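Local coordinates for glycosyl hydrolase family 2, TIM barrel domain protein (Parabacteroides merdae ATCC 43184, PDB 6DXU) that probably hydrolyses beta-glucuronides as a family 2 glycoside hydrolase (a beta-glucuronidase) of a human gut bacterium, at residues Val197-Val202 with Gln297-Glu302; Val202-Ile207 with Val224-Tyr229; Lys656-Tyr661 with Trp693-Gln698; Leu669-Val674 with Asn702-Val707. One frame throughout, in Å; residues are numbered along the deposited sequence.

Contact 1: residues Val197-Val202 with Gln297-Glu302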
loop_
_atom_site.group_PDB
_atom_site.type_symbol
_atom_site.label_atom_id
_atom_site.label_comp_id
_atom_site.label_asym_id
_atom_site.label_seq_id
_atom_site.Cartn_x
_atom_site.Cartn_y
_atom_site.Cartn_z
ATOM N N VAL D 197 -11.452 31.242 -6.159
ATOM C CA VAL D 197 -11.183 31.804 -7.475
ATOM C C VAL D 197 -12.207 31.233 -8.431
ATOM O O VAL D 197 -12.225 30.024 -8.680
ATOM C CB VAL D 197 -9.757 31.488 -7.955
ATOM C CG1 VAL D 197 -9.518 32.109 -9.332
ATOM C CG2 VAL D 197 -8.734 31.995 -6.942
ATOM N N TYR D 198 -13.057 32.095 -8.967
ATOM C CA TYR D 198 -13.961 31.698 -10.032
ATOM C C TYR D 198 -13.277 31.927 -11.373
ATOM O O TYR D 198 -12.729 33.008 -11.619
ATOM C CB TYR D 198 -15.254 32.506 -9.970
ATOM C CG TYR D 198 -16.132 32.270 -8.758
ATOM C CD1 TYR D 198 -16.404 33.305 -7.864
ATOM C CD2 TYR D 198 -16.714 31.022 -8.523
ATOM C CE1 TYR D 198 -17.230 33.103 -6.768
ATOM C CE2 TYR D 198 -17.545 30.812 -7.422
ATOM C CZ TYR D 198 -17.795 31.863 -6.552
ATOM O OH TYR D 198 -18.625 31.670 -5.465
ATOM N N LEU D 199 -13.337 30.926 -12.244
ATOM C CA LEU D 199 -12.738 31.000 -13.564
ATOM C C LEU D 199 -13.785 30.682 -14.617
ATOM O O LEU D 199 -14.708 29.903 -14.359
ATOM C CB LEU D 199 -11.573 30.002 -13.709
ATOM C CG LEU D 199 -10.395 30.233 -12.764
ATOM C CD1 LEU D 199 -9.474 29.020 -12.846
ATOM C CD2 LEU D 199 -9.657 31.528 -13.143
ATOM N N PRO D 200 -13.645 31.247 -15.827
ATOM C CA PRO D 200 -14.465 30.783 -16.954
ATOM C C PRO D 200 -13.946 29.445 -17.462
ATOM O O PRO D 200 -13.013 28.887 -16.878
ATOM C CB PRO D 200 -14.286 31.894 -17.994
ATOM C CG PRO D 200 -12.882 32.384 -17.739
ATOM C CD PRO D 200 -12.669 32.273 -16.236
ATOM N N GLU D 201 -14.518 28.943 -18.559
ATOM C CA GLU D 201 -14.099 27.650 -19.106
ATOM C C GLU D 201 -12.612 27.625 -19.427
ATOM O O GLU D 201 -11.923 26.642 -19.134
ATOM C CB GLU D 201 -14.906 27.326 -20.362
ATOM C CG GLU D 201 -16.312 26.847 -20.076
ATOM C CD GLU D 201 -17.129 26.667 -21.352
ATOM O OE1 GLU D 201 -17.896 25.688 -21.420
ATOM O OE2 GLU D 201 -16.975 27.480 -22.295
ATOM N N VAL D 202 -12.099 28.683 -20.045
ATOM C CA VAL D 202 -10.710 28.721 -20.487
ATOM C C VAL D 202 -10.006 29.826 -19.728
ATOM O O VAL D 202 -10.438 30.983 -19.779
ATOM C CB VAL D 202 -10.591 28.952 -22.002
ATOM C CG1 VAL D 202 -9.123 28.917 -22.409
ATOM C CG2 VAL D 202 -11.389 27.909 -22.768
ATOM N N GLN D 297 -17.180 33.773 -23.376
ATOM C CA GLN D 297 -16.366 34.349 -22.317
ATOM C C GLN D 297 -15.442 35.412 -22.882
ATOM O O GLN D 297 -15.054 35.369 -24.053
ATOM C CB GLN D 297 -15.533 33.281 -21.603
ATOM C CG GLN D 297 -14.328 32.839 -22.433
ATOM C CD GLN D 297 -13.379 31.964 -21.657
ATOM O OE1 GLN D 297 -13.725 30.831 -21.278
ATOM N NE2 GLN D 297 -12.166 32.469 -21.427
ATOM N N THR D 298 -15.114 36.375 -22.026
ATOM C CA THR D 298 -14.003 37.291 -22.237
ATOM C C THR D 298 -13.301 37.386 -20.892
ATOM O O THR D 298 -13.868 37.925 -19.935
ATOM C CB THR D 298 -14.474 38.666 -22.715
ATOM O OG1 THR D 298 -15.232 38.517 -23.920
ATOM C CG2 THR D 298 -13.278 39.558 -23.013
ATOM N N PHE D 299 -12.081 36.862 -20.809
ATOM C CA PHE D 299 -11.373 36.731 -19.544
ATOM C C PHE D 299 -10.039 37.446 -19.661
ATOM O O PHE D 299 -9.219 37.097 -20.516
ATOM C CB PHE D 299 -11.154 35.260 -19.189
ATOM C CG PHE D 299 -10.389 35.054 -17.916
ATOM C CD1 PHE D 299 -11.008 35.203 -16.691
ATOM C CD2 PHE D 299 -9.039 34.736 -17.950
ATOM C CE1 PHE D 299 -10.307 35.016 -15.518
ATOM C CE2 PHE D 299 -8.332 34.553 -16.782
ATOM C CZ PHE D 299 -8.967 34.693 -15.565
ATOM N N THR D 300 -9.815 38.422 -18.789
ATOM C CA THR D 300 -8.614 39.238 -18.818
ATOM C C THR D 300 -7.872 39.118 -17.501
ATOM O O THR D 300 -8.479 39.167 -16.427
ATOM C CB THR D 300 -8.935 40.712 -19.065
ATOM O OG1 THR D 300 -9.549 40.856 -20.347
ATOM C CG2 THR D 300 -7.651 41.531 -19.037
ATOM N N THR D 301 -6.556 38.973 -17.588
ATOM C CA THR D 301 -5.718 39.050 -16.407
ATOM C C THR D 301 -4.448 39.788 -16.785
ATOM O O THR D 301 -4.136 39.957 -17.966
ATOM C CB THR D 301 -5.424 37.649 -15.829
ATOM O OG1 THR D 301 -4.737 37.777 -14.581
ATOM C CG2 THR D 301 -4.599 36.796 -16.797
ATOM N N GLU D 302 -3.702 40.230 -15.782
ATOM C CA GLU D 302 -2.485 40.954 -16.098
ATOM C C GLU D 302 -1.361 40.478 -15.196
ATOM O O GLU D 302 -1.578 39.891 -14.136
ATOM C CB GLU D 302 -2.652 42.474 -15.989
ATOM C CG GLU D 302 -3.095 42.980 -14.652
ATOM C CD GLU D 302 -3.167 44.505 -14.628
ATOM O OE1 GLU D 302 -3.981 45.076 -15.382
ATOM O OE2 GLU D 302 -2.388 45.129 -13.873
HETATM O O HOH W 1 -16.232 30.168 -21.998
#

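Contact 2: residues Val202-Ile207 with Val224-Tyr229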
loop_
_atom_site.group_PDB
_atom_site.type_symbol
_atom_site.label_atom_id
_atom_site.label_comp_id
_atom_site.label_asym_id
_atom_site.label_seq_id
_atom_site.Cartn_x
_atom_site.Cartn_y
_atom_site.Cartn_z
ATOM N N VAL D 202 -12.099 28.683 -20.045
ATOM C CA VAL D 202 -10.710 28.721 -20.487
ATOM C C VAL D 202 -10.006 29.826 -19.728
ATOM O O VAL D 202 -10.438 30.983 -19.779
ATOM C CB VAL D 202 -10.591 28.952 -22.002
ATOM C CG1 VAL D 202 -9.123 28.917 -22.409
ATOM C CG2 VAL D 202 -11.389 27.909 -22.768
ATOM N N SER D 203 -8.910 29.483 -19.058
ATOM C CA SER D 203 -8.138 30.472 -18.320
ATOM C C SER D 203 -6.658 30.135 -18.465
ATOM O O SER D 203 -6.272 29.227 -19.211
ATOM C CB SER D 203 -8.572 30.528 -16.850
ATOM O OG SER D 203 -8.444 29.264 -16.231
ATOM N N PHE D 204 -5.826 30.889 -17.757
ATOM C CA PHE D 204 -4.381 30.716 -17.790
ATOM C C PHE D 204 -3.941 30.012 -16.512
ATOM O O PHE D 204 -4.212 30.493 -15.406
ATOM C CB PHE D 204 -3.679 32.066 -17.932
ATOM C CG PHE D 204 -4.075 32.835 -19.174
ATOM C CD1 PHE D 204 -4.896 33.952 -19.088
ATOM C CD2 PHE D 204 -3.624 32.438 -20.418
ATOM C CE1 PHE D 204 -5.267 34.658 -20.229
ATOM C CE2 PHE D 204 -3.983 33.132 -21.556
ATOM C CZ PHE D 204 -4.808 34.250 -21.462
ATOM N N GLU D 205 -3.271 28.872 -16.671
ATOM C CA GLU D 205 -2.683 28.157 -15.546
ATOM C C GLU D 205 -1.344 28.753 -15.131
ATOM O O GLU D 205 -1.037 28.823 -13.935
ATOM C CB GLU D 205 -2.510 26.678 -15.910
ATOM C CG GLU D 205 -1.877 25.839 -14.819
ATOM C CD GLU D 205 -1.925 24.350 -15.119
ATOM O OE1 GLU D 205 -2.112 23.978 -16.298
ATOM O OE2 GLU D 205 -1.752 23.549 -14.174
ATOM N N GLN D 206 -0.536 29.173 -16.102
ATOM C CA GLN D 206 0.758 29.796 -15.857
ATOM C C GLN D 206 0.944 30.907 -16.881
ATOM O O GLN D 206 0.562 30.744 -18.045
ATOM C CB GLN D 206 1.929 28.806 -16.046
ATOM C CG GLN D 206 1.966 27.527 -15.206
ATOM C CD GLN D 206 2.398 27.764 -13.783
ATOM O OE1 GLN D 206 2.904 28.843 -13.450
ATOM N NE2 GLN D 206 2.238 26.746 -12.932
ATOM N N ILE D 207 1.524 32.026 -16.456
ATOM C CA ILE D 207 1.976 33.082 -17.366
ATOM C C ILE D 207 3.432 33.361 -17.041
ATOM O O ILE D 207 3.742 33.816 -15.934
ATOM C CB ILE D 207 1.148 34.372 -17.236
ATOM C CG1 ILE D 207 -0.318 34.096 -17.572
ATOM C CG2 ILE D 207 1.721 35.467 -18.171
ATOM C CD1 ILE D 207 -1.248 35.223 -17.192
ATOM N N VAL D 224 6.370 36.021 -24.154
ATOM C CA VAL D 224 5.184 35.782 -23.346
ATOM C C VAL D 224 4.792 34.330 -23.562
ATOM O O VAL D 224 4.357 33.957 -24.660
ATOM C CB VAL D 224 4.032 36.721 -23.719
ATOM C CG1 VAL D 224 2.804 36.399 -22.887
ATOM C CG2 VAL D 224 4.439 38.207 -23.548
ATOM N N LYS D 225 4.958 33.507 -22.532
ATOM C CA LYS D 225 4.603 32.097 -22.608
ATOM C C LYS D 225 3.509 31.797 -21.595
ATOM O O LYS D 225 3.465 32.371 -20.501
ATOM C CB LYS D 225 5.818 31.189 -22.358
ATOM C CG LYS D 225 6.893 31.288 -23.429
ATOM C CD LYS D 225 8.165 30.554 -23.020
ATOM C CE LYS D 225 9.231 30.635 -24.112
ATOM N NZ LYS D 225 10.523 30.054 -23.653
ATOM N N THR D 226 2.616 30.892 -21.963
ATOM C CA THR D 226 1.497 30.591 -21.092
ATOM C C THR D 226 1.154 29.113 -21.185
ATOM O O THR D 226 1.492 28.435 -22.158
ATOM C CB THR D 226 0.279 31.452 -21.439
ATOM O OG1 THR D 226 -0.706 31.308 -20.410
ATOM C CG2 THR D 226 -0.315 31.036 -22.766
ATOM N N SER D 227 0.529 28.620 -20.122
ATOM C CA SER D 227 -0.107 27.309 -20.086
ATOM C C SER D 227 -1.594 27.523 -19.852
ATOM O O SER D 227 -1.975 28.236 -18.919
ATOM C CB SER D 227 0.477 26.435 -18.970
ATOM O OG SER D 227 1.853 26.175 -19.196
ATOM N N PHE D 228 -2.429 26.935 -20.697
ATOM C CA PHE D 228 -3.869 27.110 -20.563
ATOM C C PHE D 228 -4.466 26.098 -19.604
ATOM O O PHE D 228 -4.011 24.956 -19.513
ATOM C CB PHE D 228 -4.563 26.975 -21.919
ATOM C CG PHE D 228 -4.360 28.163 -22.806
ATOM C CD1 PHE D 228 -5.212 29.253 -22.723
ATOM C CD2 PHE D 228 -3.306 28.195 -23.711
ATOM C CE1 PHE D 228 -5.020 30.355 -23.528
ATOM C CE2 PHE D 228 -3.114 29.291 -24.523
ATOM C CZ PHE D 228 -3.971 30.375 -24.426
ATOM N N TYR D 229 -5.510 26.526 -18.900
ATOM C CA TYR D 229 -6.357 25.632 -18.126
ATOM C C TYR D 229 -7.670 25.517 -18.887
ATOM O O TYR D 229 -8.386 26.508 -19.051
ATOM C CB TYR D 229 -6.560 26.148 -16.701
ATOM C CG TYR D 229 -7.237 25.129 -15.817
ATOM C CD1 TYR D 229 -6.731 23.834 -15.711
ATOM C CD2 TYR D 229 -8.375 25.449 -15.096
ATOM C CE1 TYR D 229 -7.352 22.882 -14.902
ATOM C CE2 TYR D 229 -8.995 24.514 -14.279
ATOM C CZ TYR D 229 -8.481 23.230 -14.188
ATOM O OH TYR D 229 -9.101 22.289 -13.386
HETATM O O HOH W 2 -1.926 23.218 -18.753
#

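Contact 3: residues Lys656-Tyr661 with Trp693-Gln698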
loop_
_atom_site.group_PDB
_atom_site.type_symbol
_atom_site.label_atom_id
_atom_site.label_comp_id
_atom_site.label_asym_id
_atom_site.label_seq_id
_atom_site.Cartn_x
_atom_site.Cartn_y
_atom_site.Cartn_z
ATOM N N LYS D 656 28.264 63.264 30.035
ATOM C CA LYS D 656 27.718 62.051 29.447
ATOM C C LYS D 656 27.767 62.125 27.933
ATOM O O LYS D 656 27.457 63.163 27.336
ATOM C CB LYS D 656 26.273 61.840 29.900
ATOM C CG LYS D 656 26.092 61.877 31.405
ATOM C CD LYS D 656 26.954 60.831 32.090
ATOM C CE LYS D 656 26.554 59.430 31.668
ATOM N NZ LYS D 656 27.232 58.383 32.469
ATOM N N GLU D 657 28.118 61.001 27.315
ATOM C CA GLU D 657 28.139 60.932 25.863
ATOM C C GLU D 657 26.717 60.908 25.315
ATOM O O GLU D 657 25.862 60.154 25.796
ATOM C CB GLU D 657 28.903 59.695 25.407
ATOM C CG GLU D 657 29.091 59.621 23.895
ATOM C CD GLU D 657 30.060 58.517 23.490
ATOM O OE1 GLU D 657 29.844 57.363 23.890
ATOM O OE2 GLU D 657 31.046 58.807 22.777
ATOM N N ILE D 658 26.464 61.762 24.325
ATOM C CA ILE D 658 25.203 61.814 23.598
ATOM C C ILE D 658 25.517 61.568 22.130
ATOM O O ILE D 658 26.373 62.253 21.555
ATOM C CB ILE D 658 24.493 63.171 23.781
ATOM C CG1 ILE D 658 24.123 63.388 25.257
ATOM C CG2 ILE D 658 23.261 63.257 22.886
ATOM C CD1 ILE D 658 23.568 64.783 25.540
ATOM N N LEU D 659 24.852 60.573 21.538
ATOM C CA LEU D 659 25.011 60.223 20.134
ATOM C C LEU D 659 23.786 60.676 19.358
ATOM O O LEU D 659 22.655 60.517 19.823
ATOM C CB LEU D 659 25.194 58.701 19.960
ATOM C CG LEU D 659 26.316 58.029 20.746
ATOM C CD1 LEU D 659 26.369 56.532 20.450
ATOM C CD2 LEU D 659 27.649 58.705 20.444
ATOM N N VAL D 660 24.003 61.222 18.169
ATOM C CA VAL D 660 22.918 61.594 17.268
ATOM C C VAL D 660 23.127 60.859 15.951
ATOM O O VAL D 660 24.216 60.923 15.366
ATOM C CB VAL D 660 22.852 63.117 17.059
ATOM C CG1 VAL D 660 21.821 63.478 15.998
ATOM C CG2 VAL D 660 22.520 63.796 18.388
ATOM N N TYR D 661 22.097 60.140 15.501
ATOM C CA TYR D 661 22.142 59.435 14.219
ATOM C C TYR D 661 21.336 60.246 13.214
ATOM O O TYR D 661 20.125 60.433 13.370
ATOM C CB TYR D 661 21.663 57.983 14.371
ATOM C CG TYR D 661 22.758 57.181 15.026
ATOM C CD1 TYR D 661 23.846 56.735 14.285
ATOM C CD2 TYR D 661 22.773 56.972 16.401
ATOM C CE1 TYR D 661 24.892 56.050 14.878
ATOM C CE2 TYR D 661 23.813 56.277 17.008
ATOM C CZ TYR D 661 24.875 55.824 16.233
ATOM O OH TYR D 661 25.923 55.151 16.813
ATOM N N TRP D 693 28.528 64.239 21.331
ATOM C CA TRP D 693 28.827 65.294 22.294
ATOM C C TRP D 693 29.006 64.659 23.665
ATOM O O TRP D 693 28.563 63.535 23.910
ATOM C CB TRP D 693 27.715 66.346 22.373
ATOM C CG TRP D 693 27.544 67.236 21.173
ATOM C CD1 TRP D 693 27.940 68.542 21.060
ATOM C CD2 TRP D 693 26.904 66.902 19.929
ATOM N NE1 TRP D 693 27.596 69.039 19.824
ATOM C CE2 TRP D 693 26.959 68.055 19.110
ATOM C CE3 TRP D 693 26.289 65.742 19.429
ATOM C CZ2 TRP D 693 26.429 68.082 17.818
ATOM C CZ3 TRP D 693 25.763 65.767 18.142
ATOM C CH2 TRP D 693 25.835 66.934 17.353
ATOM N N ASN D 694 29.691 65.365 24.560
ATOM C CA ASN D 694 29.797 64.938 25.953
ATOM C C ASN D 694 29.314 66.104 26.807
ATOM O O ASN D 694 29.955 67.163 26.828
ATOM C CB ASN D 694 31.228 64.531 26.288
ATOM C CG ASN D 694 31.624 63.217 25.623
ATOM O OD1 ASN D 694 31.963 63.192 24.438
ATOM N ND2 ASN D 694 31.586 62.133 26.374
ATOM N N CYS D 695 28.180 65.923 27.488
ATOM C CA CYS D 695 27.460 67.027 28.104
ATOM C C CYS D 695 27.070 66.708 29.537
ATOM O O CYS D 695 26.815 65.555 29.892
ATOM C CB CYS D 695 26.196 67.365 27.318
ATOM S SG CYS D 695 26.468 67.507 25.575
ATOM N N VAL D 696 26.986 67.760 30.352
ATOM C CA VAL D 696 26.560 67.620 31.741
ATOM C C VAL D 696 25.038 67.569 31.791
ATOM O O VAL D 696 24.358 68.415 31.198
ATOM C CB VAL D 696 27.105 68.780 32.592
ATOM C CG1 VAL D 696 26.553 68.719 34.008
ATOM C CG2 VAL D 696 28.625 68.744 32.618
ATOM N N TYR D 697 24.506 66.554 32.468
ATOM C CA TYR D 697 23.087 66.466 32.785
ATOM C C TYR D 697 22.837 67.013 34.183
ATOM O O TYR D 697 23.616 66.760 35.104
ATOM C CB TYR D 697 22.598 65.015 32.749
ATOM C CG TYR D 697 22.327 64.416 31.392
ATOM C CD1 TYR D 697 21.033 64.031 31.026
ATOM C CD2 TYR D 697 23.356 64.197 30.490
ATOM C CE1 TYR D 697 20.776 63.453 29.781
ATOM C CE2 TYR D 697 23.114 63.620 29.249
ATOM C CZ TYR D 697 21.827 63.251 28.899
ATOM O OH TYR D 697 21.601 62.689 27.666
ATOM N N GLN D 698 21.714 67.701 34.353
ATOM C CA GLN D 698 21.279 68.118 35.684
ATOM C C GLN D 698 20.565 66.957 36.366
ATOM O O GLN D 698 19.776 66.245 35.736
ATOM C CB GLN D 698 20.342 69.324 35.576
ATOM C CG GLN D 698 21.024 70.529 34.976
ATOM C CD GLN D 698 22.142 71.046 35.846
ATOM O OE1 GLN D 698 22.030 71.050 37.069
ATOM N NE2 GLN D 698 23.271 71.378 35.225
#

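Contact 4: residues Leu669-Val674 with Asn702-Val707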
loop_
_atom_site.group_PDB
_atom_site.type_symbol
_atom_site.label_atom_id
_atom_site.label_comp_id
_atom_site.label_asym_id
_atom_site.label_seq_id
_atom_site.Cartn_x
_atom_site.Cartn_y
_atom_site.Cartn_z
ATOM N N LEU D 669 23.622 70.483 18.863
ATOM C CA LEU D 669 22.959 69.892 20.016
ATOM C C LEU D 669 22.707 70.943 21.093
ATOM O O LEU D 669 23.577 71.765 21.387
ATOM C CB LEU D 669 23.803 68.762 20.605
ATOM C CG LEU D 669 23.128 67.844 21.628
ATOM C CD1 LEU D 669 22.124 66.929 20.939
ATOM C CD2 LEU D 669 24.176 67.014 22.359
ATOM N N PHE D 670 21.530 70.876 21.714
ATOM C CA PHE D 670 21.159 71.741 22.828
ATOM C C PHE D 670 20.767 70.879 24.016
ATOM O O PHE D 670 19.991 69.929 23.864
ATOM C CB PHE D 670 19.986 72.647 22.465
ATOM C CG PHE D 670 20.245 73.550 21.297
ATOM C CD1 PHE D 670 20.625 74.873 21.501
ATOM C CD2 PHE D 670 20.083 73.094 19.996
ATOM C CE1 PHE D 670 20.864 75.720 20.426
ATOM C CE2 PHE D 670 20.315 73.939 18.915
ATOM C CZ PHE D 670 20.705 75.255 19.134
ATOM N N VAL D 671 21.294 71.200 25.195
ATOM C CA VAL D 671 20.905 70.521 26.428
ATOM C C VAL D 671 20.303 71.567 27.353
ATOM O O VAL D 671 20.994 72.509 27.763
ATOM C CB VAL D 671 22.086 69.801 27.093
ATOM C CG1 VAL D 671 21.668 69.238 28.454
ATOM C CG2 VAL D 671 22.594 68.682 26.184
ATOM N N ASN D 672 19.009 71.417 27.656
ATOM C CA ASN D 672 18.263 72.405 28.445
ATOM C C ASN D 672 18.368 73.801 27.829
ATOM O O ASN D 672 18.491 74.814 28.527
ATOM C CB ASN D 672 18.738 72.384 29.892
ATOM C CG ASN D 672 18.530 71.023 30.522
ATOM O OD1 ASN D 672 17.478 70.415 30.335
ATOM N ND2 ASN D 672 19.541 70.513 31.220
ATOM N N GLY D 673 18.302 73.856 26.496
ATOM C CA GLY D 673 18.319 75.113 25.773
ATOM C C GLY D 673 19.688 75.711 25.547
ATOM O O GLY D 673 19.793 76.717 24.822
ATOM N N VAL D 674 20.740 75.115 26.107
ATOM C CA VAL D 674 22.097 75.642 26.011
ATOM C C VAL D 674 22.812 74.927 24.872
ATOM O O VAL D 674 22.940 73.696 24.882
ATOM C CB VAL D 674 22.858 75.456 27.333
ATOM C CG1 VAL D 674 24.279 75.999 27.211
ATOM C CG2 VAL D 674 22.119 76.140 28.483
ATOM N N ASN D 702 15.982 66.471 32.026
ATOM C CA ASN D 702 16.734 67.223 31.028
ATOM C C ASN D 702 16.041 67.131 29.677
ATOM O O ASN D 702 15.452 66.102 29.340
ATOM C CB ASN D 702 18.161 66.702 30.899
ATOM C CG ASN D 702 18.941 66.847 32.182
ATOM O OD1 ASN D 702 19.701 67.800 32.354
ATOM N ND2 ASN D 702 18.750 65.912 33.096
ATOM N N GLU D 703 16.136 68.198 28.887
ATOM C CA GLU D 703 15.612 68.184 27.526
ATOM C C GLU D 703 16.772 68.326 26.559
ATOM O O GLU D 703 17.527 69.298 26.626
ATOM C CB GLU D 703 14.563 69.277 27.293
ATOM C CG GLU D 703 14.108 69.380 25.824
ATOM C CD GLU D 703 12.903 70.294 25.638
ATOM O OE1 GLU D 703 11.863 69.988 26.268
ATOM O OE2 GLU D 703 12.981 71.288 24.869
ATOM N N ILE D 704 16.920 67.339 25.676
ATOM C CA ILE D 704 17.985 67.301 24.684
ATOM C C ILE D 704 17.358 67.512 23.320
ATOM O O ILE D 704 16.416 66.805 22.944
ATOM C CB ILE D 704 18.765 65.975 24.741
ATOM C CG1 ILE D 704 19.345 65.768 26.143
ATOM C CG2 ILE D 704 19.855 65.937 23.668
ATOM C CD1 ILE D 704 18.559 64.802 27.002
ATOM N N ARG D 705 17.869 68.497 22.591
ATOM C CA ARG D 705 17.345 68.860 21.289
ATOM C C ARG D 705 18.491 68.892 20.295
ATOM O O ARG D 705 19.596 69.343 20.615
ATOM C CB ARG D 705 16.622 70.226 21.346
ATOM C CG ARG D 705 16.063 70.700 20.004
ATOM C CD ARG D 705 15.368 72.052 20.135
ATOM N NE ARG D 705 14.290 72.018 21.120
ATOM C CZ ARG D 705 13.010 71.817 20.817
ATOM N NH1 ARG D 705 12.647 71.636 19.551
ATOM N NH2 ARG D 705 12.092 71.790 21.777
ATOM N N ALA D 706 18.224 68.414 19.089
ATOM C CA ALA D 706 19.223 68.371 18.039
ATOM C C ALA D 706 18.602 69.008 16.812
ATOM O O ALA D 706 17.461 68.702 16.461
ATOM C CB ALA D 706 19.669 66.925 17.759
ATOM N N VAL D 707 19.343 69.906 16.170
ATOM C CA VAL D 707 18.875 70.601 14.979
ATOM C C VAL D 707 19.878 70.335 13.874
ATOM O O VAL D 707 21.082 70.542 14.063
ATOM C CB VAL D 707 18.717 72.118 15.221
ATOM C CG1 VAL D 707 18.200 72.809 13.951
ATOM C CG2 VAL D 707 17.786 72.374 16.391
HETATM O O HOH W 3 17.462 71.647 24.913
#

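Contact 1: residues Val197-Val202 with Gln297-Glu302
Gln297 grips the backbone of Val202 with its side-chain amide. Its CB lies against the Pro200 ring, 4.1 Å from Pro200 CB. At chi1 76° CG sits between the backbone N and the carbonyl carbon, and the extended chain carries the amide across to the Val202 backbone. Gln297 CD comes within 3.8 Å of Pro200 CB. Gln297 OE1 accepts from Val202 N at 3.0 Å, on a lone pair in the carbonyl plane. Gln297 NE2 gives a nearly straight bond to Val202 O at 2.8 Å, and that oxygen lies almost in the plane of the amide. Two bonds to one residue fix the rotation of the amide. Gln297 OE1 also accepts from a water, which bonds to Glu201 OE2 as well; Glu201 OE1 is held by Asn105. Beside this clamp Phe299 crosses Pro200 at about a right angle, with Phe299 CD1 3.4 Å from Pro200 CD. Phe299 CZ reaches Leu199 CD2 at 4.0 Å. The contact joins the end of strand 194-199, in the sugar-binding domain, to edge strand 297-305 of the next domain. Gln297 NE2 also bonds to Val292 O of strand 286-294, and Leu199 packs on strand 107-112.

Contact 2: residues Val202-Ile207 with Val224-Tyr229
Phe204 and Phe228 lie side by side and point the same way. Their rings meet obliquely, with planes 38° apart, and Phe204 CE2 is 3.6 Å from Phe228 CE1. Val202 CG1 approaches the Phe228 ring from further along, at CD1. On the other flank Thr226 OG1 sits obliquely to the Phe204 ring, 3.1 Å from Phe204 CD2. At chi1 -169° Thr226 OG1 swings to the side opposite the Thr226 backbone N, which brings it to Gln206 O for a 2.7 Å hydrogen bond. Gln206 O also accepts from Ser227 N, so two donors grip it. Ile207 runs alongside Thr226 on the same face. Ser203 and Tyr229 share the other face, where Ser203 OG meets the Tyr229 ring at its edge, near the ring plane. The Tyr229 hydroxyl bonds to Asp141. Toward solvent, a water bridges Glu205 OE1 and Phe228 O.

The backbones are antiparallel. Ser203 and Tyr229 form a hydrogen-bonded pair, and then the register slips by one. Ser227 O accepts from both Glu205 N, at 2.7 Å, and Gln206 N, at 3.3 Å. The buried Phe204 and Ile207 face Leu290 of strand 286-294, in the opposing sheet. A classic beta bulge, with Glu205 and Gln206 both facing Ser227, thus interrupts a beta hairpin in the beta-sandwich domain of a family 2 glycoside hydrolase.

Contact 3: residues Lys656-Tyr661 with Trp693-Gln698
Ile658 packs against Tyr697 and Cys695 on the buried face of the sheet. Its CG1 and CD1 both come to 3.6 Å from Tyr697 OH, and Ile658 CD1 lies 4.0 Å from Cys695 SG. Further along, Val660 CG2 meets Trp693 CZ3 obliquely at 3.8 Å. The indole NE1 bonds to Gly677 O. Lys656 crosses Tyr697 at about a right angle, with Lys656 CB 3.7 Å from Tyr697 CE2. Its chain bends at chi2 and chi3, and NZ leads away to Glu526 and Trp649 O. The strands are neighbours in a three-stranded antiparallel sheet, with 655-662 in the middle and 692-696 at one edge. It belongs to the DUF4982 domain, a beta-sandwich whose second sheet supplies Leu669 and Val671 to this face. Paired backbone bonds join Lys656 to Cys695 and Ile658 to Trp693. Tyr697 OH is tied to Gln723 and Arg648. A serine in place of Tyr697 would probably open a gap beside Ile658 and leave Gln723 OE1 without this hydroxyl partner. The opposite face is looser. There Asn694 ND2 brushes Glu657, 3.7 Å from Glu657 CA. Asn694 is exposed to solvent. Glu657, with CG anti to its backbone N (chi1 -174°), extends to a salt bridge with Arg570.

Contact 4: residues Leu669-Val674 with Asn702-Val707
Strands 669-671 and 702-707 run antiparallel, at 164°, and Phe670 pairs with Arg705 through two backbone hydrogen bonds. The two strands are neighbours in one sheet of the DUF4982 beta-sandwich, and a type I' turn from Val671 to Val674 leads out of the first. On the buried face Leu669 and Ile704 lie side by side, with Leu669 CD1 3.7 Å from Ile704 CG2. Leu669 CD1 also reaches Ala706 CB, at 4.0 Å. On the other face Phe670 CE2 touches Val707 CG2 obliquely at 3.9 Å, and Arg705 O meets the edge of the Phe670 ring. Arg705 there forms a salt bridge with Glu703. At the turn, Asn672 has CG anti to its carbonyl carbon (chi1 -60°), which turns its amide back to the second strand. Asn672 OD1 takes the N-H of Glu703 at 3.0 Å, while Asn672 N bonds to Glu703 O. Asn702 OD1 accepts from Asn672 and from Gln698 N. A leucine in place of Asn702 is likely to leave both donors without their acceptor and the Asn672 amide less firmly held. The Asn672 ND2 bond to Asn702 OD1 is 2.9 Å long, with the two amide planes 34° apart.

In the fold
The four contacts form two pairs on opposite sides of the chain's centre, 63 to 64 Å apart between contact centres. Contacts 1 and 2 share Val202. Contact 1 is a buried junction between domains, held by a side-chain amide on backbone. Contact 2 lies within one domain, partly buried, and rests on strand pairing broken by a bulge. Thr301 packs on Phe204 and Ile207, which ties the two sheets together. Contacts 3 and 4 belong to facing sheets of one domain, and their segments alternate along the chain. Trp693 and Ile658 meet Leu669 in the shared apolar core. Contact 3 is mostly buried; contact 4 is partly buried, with polar amides at its turn and a mixed apolar and charged outer face.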